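Local coordinates for regulation of enolase protein 1 (Saccharomyces cerevisiae, PDB 3O12) that functions in the galactose metabolic pathway through the GAL83 protein and may control the level of enolase ENO1, at residues T28-K40 against T68-G80. Sequence-based numbering, arbitrary orientation.
With SO4 (sulfate ion), chain C; SO4 (sulfate ion), chain D; SO4 (sulfate ion), chain E.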
# COMPACT_ATOMS: atom_id res chain seq x y z
N THR A 28 -15.94 3.03 7.04
CA THR A 28 -16.13 3.25 5.61
C THR A 28 -15.62 2.04 4.83
O THR A 28 -14.44 1.70 4.89
CB THR A 28 -15.39 4.51 5.15
OG1 THR A 28 -15.79 5.62 5.97
CG2 THR A 28 -15.72 4.82 3.71
N GLU A 29 -16.53 1.41 4.08
CA GLU A 29 -16.24 0.13 3.44
C GLU A 29 -15.37 0.26 2.21
O GLU A 29 -15.27 1.33 1.60
CB GLU A 29 -17.55 -0.58 3.08
CG GLU A 29 -18.51 -0.73 4.24
CD GLU A 29 -18.03 -1.71 5.28
OE1 GLU A 29 -16.84 -2.10 5.22
OE2 GLU A 29 -18.83 -2.10 6.15
N LEU A 30 -14.74 -0.84 1.84
CA LEU A 30 -13.79 -0.83 0.75
C LEU A 30 -14.40 -0.35 -0.57
O LEU A 30 -13.76 0.35 -1.34
CB LEU A 30 -13.20 -2.24 0.61
CG LEU A 30 -11.96 -2.41 -0.27
CD1 LEU A 30 -10.83 -1.49 0.16
CD2 LEU A 30 -11.53 -3.88 -0.22
N SER A 31 -15.65 -0.71 -0.82
CA SER A 31 -16.33 -0.35 -2.06
C SER A 31 -16.65 1.15 -2.16
O SER A 31 -17.12 1.62 -3.19
CB SER A 31 -17.62 -1.17 -2.22
OG SER A 31 -18.47 -0.93 -1.11
N GLN A 32 -16.38 1.88 -1.08
CA GLN A 32 -16.60 3.32 -1.10
C GLN A 32 -15.34 4.08 -1.51
O GLN A 32 -15.31 5.31 -1.52
CB GLN A 32 -17.13 3.80 0.26
CG GLN A 32 -18.52 3.24 0.56
CD GLN A 32 -19.00 3.60 1.94
OE1 GLN A 32 -18.82 2.84 2.89
NE2 GLN A 32 -19.64 4.75 2.07
N GLY A 33 -14.31 3.33 -1.90
CA GLY A 33 -13.09 3.94 -2.40
C GLY A 33 -13.24 4.34 -3.86
O GLY A 33 -14.19 3.94 -4.55
N THR A 34 -12.31 5.17 -4.31
CA THR A 34 -12.23 5.63 -5.69
C THR A 34 -10.88 5.21 -6.25
O THR A 34 -9.86 5.32 -5.57
CB THR A 34 -12.32 7.18 -5.76
OG1 THR A 34 -13.56 7.60 -5.16
CG2 THR A 34 -12.27 7.66 -7.19
N TRP A 35 -10.87 4.71 -7.49
CA TRP A 35 -9.60 4.32 -8.12
C TRP A 35 -8.74 5.47 -8.60
O TRP A 35 -9.23 6.47 -9.16
CB TRP A 35 -9.85 3.38 -9.30
CG TRP A 35 -10.26 2.01 -8.91
CD1 TRP A 35 -11.53 1.50 -8.92
CD2 TRP A 35 -9.40 0.95 -8.47
NE1 TRP A 35 -11.51 0.19 -8.50
CE2 TRP A 35 -10.22 -0.17 -8.21
CE3 TRP A 35 -8.02 0.85 -8.25
CZ2 TRP A 35 -9.70 -1.39 -7.76
CZ3 TRP A 35 -7.51 -0.36 -7.79
CH2 TRP A 35 -8.35 -1.46 -7.55
N LEU A 36 -7.43 5.31 -8.38
CA LEU A 36 -6.39 5.97 -9.14
C LEU A 36 -5.80 4.89 -10.03
O LEU A 36 -5.31 3.86 -9.53
CB LEU A 36 -5.32 6.55 -8.21
CG LEU A 36 -4.17 7.26 -8.91
CD1 LEU A 36 -4.63 8.56 -9.53
CD2 LEU A 36 -3.02 7.52 -7.93
N ASN A 37 -5.86 5.09 -11.34
CA ASN A 37 -5.37 4.11 -12.31
C ASN A 37 -6.07 2.75 -12.15
O ASN A 37 -5.43 1.75 -11.85
CB ASN A 37 -3.86 3.93 -12.17
CG ASN A 37 -3.09 5.24 -12.26
OD1 ASN A 37 -2.20 5.51 -11.44
ND2 ASN A 37 -3.42 6.05 -13.27
N LYS A 38 -7.38 2.70 -12.34
CA LYS A 38 -8.10 1.44 -12.23
C LYS A 38 -7.50 0.41 -13.19
O LYS A 38 -7.31 0.72 -14.37
CB LYS A 38 -9.58 1.63 -12.55
CG LYS A 38 -10.42 0.39 -12.30
CD LYS A 38 -11.90 0.64 -12.57
CE LYS A 38 -12.72 -0.59 -12.27
NZ LYS A 38 -14.17 -0.37 -12.55
N PRO A 39 -7.20 -0.80 -12.70
CA PRO A 39 -6.70 -1.86 -13.58
C PRO A 39 -7.73 -2.26 -14.64
O PRO A 39 -8.94 -2.13 -14.42
CB PRO A 39 -6.50 -3.06 -12.64
CG PRO A 39 -6.48 -2.50 -11.26
CD PRO A 39 -7.26 -1.21 -11.29
N LYS A 40 -7.24 -2.75 -15.77
CA LYS A 40 -8.12 -3.25 -16.83
C LYS A 40 -8.92 -4.44 -16.34
O LYS A 40 -10.07 -4.64 -16.74
CB LYS A 40 -7.30 -3.62 -18.06
CG LYS A 40 -6.68 -2.43 -18.79
CD LYS A 40 -5.89 -2.88 -20.01
CE LYS A 40 -5.48 -1.70 -20.87
NZ LYS A 40 -4.59 -0.76 -20.14
N THR A 68 10.00 10.00 -12.20
CA THR A 68 8.82 9.99 -11.36
C THR A 68 7.79 9.11 -12.02
O THR A 68 7.63 9.13 -13.24
CB THR A 68 8.29 11.42 -11.14
OG1 THR A 68 9.28 12.18 -10.43
CG2 THR A 68 7.00 11.40 -10.35
N ARG A 69 7.09 8.32 -11.20
CA ARG A 69 6.02 7.45 -11.68
C ARG A 69 4.83 7.59 -10.75
O ARG A 69 4.98 7.53 -9.53
CB ARG A 69 6.46 5.99 -11.68
CG ARG A 69 7.79 5.73 -12.38
CD ARG A 69 7.57 5.45 -13.84
NE ARG A 69 8.81 5.11 -14.53
CZ ARG A 69 9.50 5.95 -15.30
NH1 ARG A 69 9.07 7.19 -15.47
NH2 ARG A 69 10.62 5.54 -15.89
N ASP A 70 3.65 7.77 -11.33
CA ASP A 70 2.41 7.86 -10.56
C ASP A 70 1.33 7.01 -11.23
O ASP A 70 0.15 7.39 -11.24
CB ASP A 70 1.96 9.32 -10.45
CG ASP A 70 1.03 9.57 -9.26
OD1 ASP A 70 1.33 9.12 -8.14
OD2 ASP A 70 0.01 10.27 -9.45
N SER A 71 1.75 5.87 -11.77
CA SER A 71 0.90 5.01 -12.60
C SER A 71 0.40 3.75 -11.89
O SER A 71 -0.31 2.93 -12.48
CB SER A 71 1.69 4.59 -13.85
OG SER A 71 2.92 3.98 -13.47
N GLY A 72 0.79 3.56 -10.63
CA GLY A 72 0.39 2.38 -9.89
C GLY A 72 -1.10 2.32 -9.61
O GLY A 72 -1.80 3.34 -9.67
N HIS A 73 -1.59 1.13 -9.30
CA HIS A 73 -3.01 0.97 -9.00
C HIS A 73 -3.28 1.27 -7.54
O HIS A 73 -2.60 0.75 -6.66
CB HIS A 73 -3.47 -0.46 -9.32
CG HIS A 73 -3.13 -0.92 -10.70
ND1 HIS A 73 -3.61 -0.31 -11.84
CD2 HIS A 73 -2.34 -1.94 -11.12
CE1 HIS A 73 -3.15 -0.94 -12.90
NE2 HIS A 73 -2.37 -1.93 -12.50
N PHE A 74 -4.28 2.10 -7.27
CA PHE A 74 -4.58 2.50 -5.89
C PHE A 74 -6.08 2.66 -5.73
O PHE A 74 -6.70 3.43 -6.47
CB PHE A 74 -3.84 3.81 -5.56
CG PHE A 74 -4.24 4.45 -4.25
CD1 PHE A 74 -4.19 3.75 -3.06
CD2 PHE A 74 -4.62 5.79 -4.21
CE1 PHE A 74 -4.55 4.34 -1.86
CE2 PHE A 74 -4.97 6.39 -3.01
CZ PHE A 74 -4.93 5.67 -1.83
N LEU A 75 -6.67 1.92 -4.80
CA LEU A 75 -8.08 2.11 -4.48
C LEU A 75 -8.14 2.87 -3.16
O LEU A 75 -7.90 2.31 -2.09
CB LEU A 75 -8.82 0.77 -4.37
CG LEU A 75 -10.29 0.81 -3.96
CD1 LEU A 75 -11.11 1.66 -4.95
CD2 LEU A 75 -10.87 -0.60 -3.85
N GLY A 76 -8.44 4.16 -3.24
CA GLY A 76 -8.36 5.02 -2.07
C GLY A 76 -9.70 5.34 -1.42
O GLY A 76 -10.62 5.84 -2.07
N VAL A 77 -9.78 5.09 -0.12
CA VAL A 77 -10.94 5.42 0.68
C VAL A 77 -10.63 6.71 1.43
O VAL A 77 -9.56 6.83 2.06
CB VAL A 77 -11.24 4.29 1.69
CG1 VAL A 77 -12.51 4.61 2.48
CG2 VAL A 77 -11.37 2.94 0.97
N GLU A 78 -11.53 7.68 1.35
CA GLU A 78 -11.27 8.98 1.95
C GLU A 78 -11.55 8.98 3.45
O GLU A 78 -12.56 8.44 3.92
CB GLU A 78 -12.07 10.07 1.22
CG GLU A 78 -11.69 11.48 1.63
CD GLU A 78 -12.43 12.56 0.87
OE1 GLU A 78 -13.06 12.25 -0.17
OE2 GLU A 78 -12.38 13.72 1.32
N THR A 79 -10.63 9.59 4.20
CA THR A 79 -10.67 9.63 5.65
C THR A 79 -10.82 11.05 6.13
O THR A 79 -10.78 11.99 5.34
CB THR A 79 -9.32 9.14 6.25
OG1 THR A 79 -8.32 10.17 6.13
CG2 THR A 79 -8.83 7.88 5.55
N GLY A 80 -10.97 11.21 7.45
CA GLY A 80 -10.83 12.50 8.09
C GLY A 80 -9.37 12.79 8.43
O GLY A 80 -8.45 12.29 7.77
S SO4 C . -13.67 4.74 -9.68
O1 SO4 C . -14.63 5.82 -9.51
O2 SO4 C . -13.69 3.89 -8.50
O3 SO4 C . -14.01 3.95 -10.86
O4 SO4 C . -12.33 5.29 -9.85
S SO4 D . 3.26 8.43 -14.55
O1 SO4 D . 3.96 9.38 -13.70
O2 SO4 D . 2.00 8.04 -13.93
O3 SO4 D . 2.97 9.07 -15.84
O4 SO4 D . 4.10 7.25 -14.78
S SO4 E . 11.46 8.93 -17.66
O1 SO4 E . 12.70 9.64 -17.35
O2 SO4 E . 10.38 9.46 -16.84
O3 SO4 E . 11.13 9.11 -19.07
O4 SO4 E . 11.65 7.51 -17.39
O HOH W 1 -14.30 8.11 5.86
O HOH W 2 -13.98 7.44 -0.26
O HOH W 3 -11.91 8.12 -2.71
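An antiparallel strand pair in the larger beta sheet of this DUF1349 protein joins strand 34-36 to strand 73-78. Thr34 and Gly76 form one hydrogen-bonded pair, Leu36 and Phe74 the next. The bond from Leu36 N to Phe74 O is 2.8 Å and nearly straight at 173°. Trp35 and Leu75 are the non-hydrogen-bonded pair between them. The Trp35 CG lies beside its own backbone N (chi1 -73°), and the indole reaches across Leu75. Leu75 CD1 sits over the five-membered ring of Trp35, 3.8 Å from its centroid, as a CH-pi contact. Lys38 CG and Pro39 CD cover the opposite face of the indole. On the other side of the sheet, Leu36 CB meets the Phe74 ring at its edge.

Just after strand 34-36, Asn37 O accepts a hydrogen bond from His73 ND1 at 2.7 Å, in the imidazole plane. Pro39 CG lies over one face of that ring, and His73 NE2 accepts a hydrogen bond from Asp54 N. Near the chain start, Thr28 CG2 presses on Val77 CG1 at 3.4 Å, a tight fit. On its other edge, strand 73-78 makes backbone hydrogen bonds to strand 185-191. The one N-H of Trp35 is shared between O4 and O2 of a sulfate, probably from the crystallisation liquor. The short strand is thus held by backbone bonds and by the sandwiched indole, while bonds at both nitrogens, with Pro39 over one face, fix the rotation of the His73 ring.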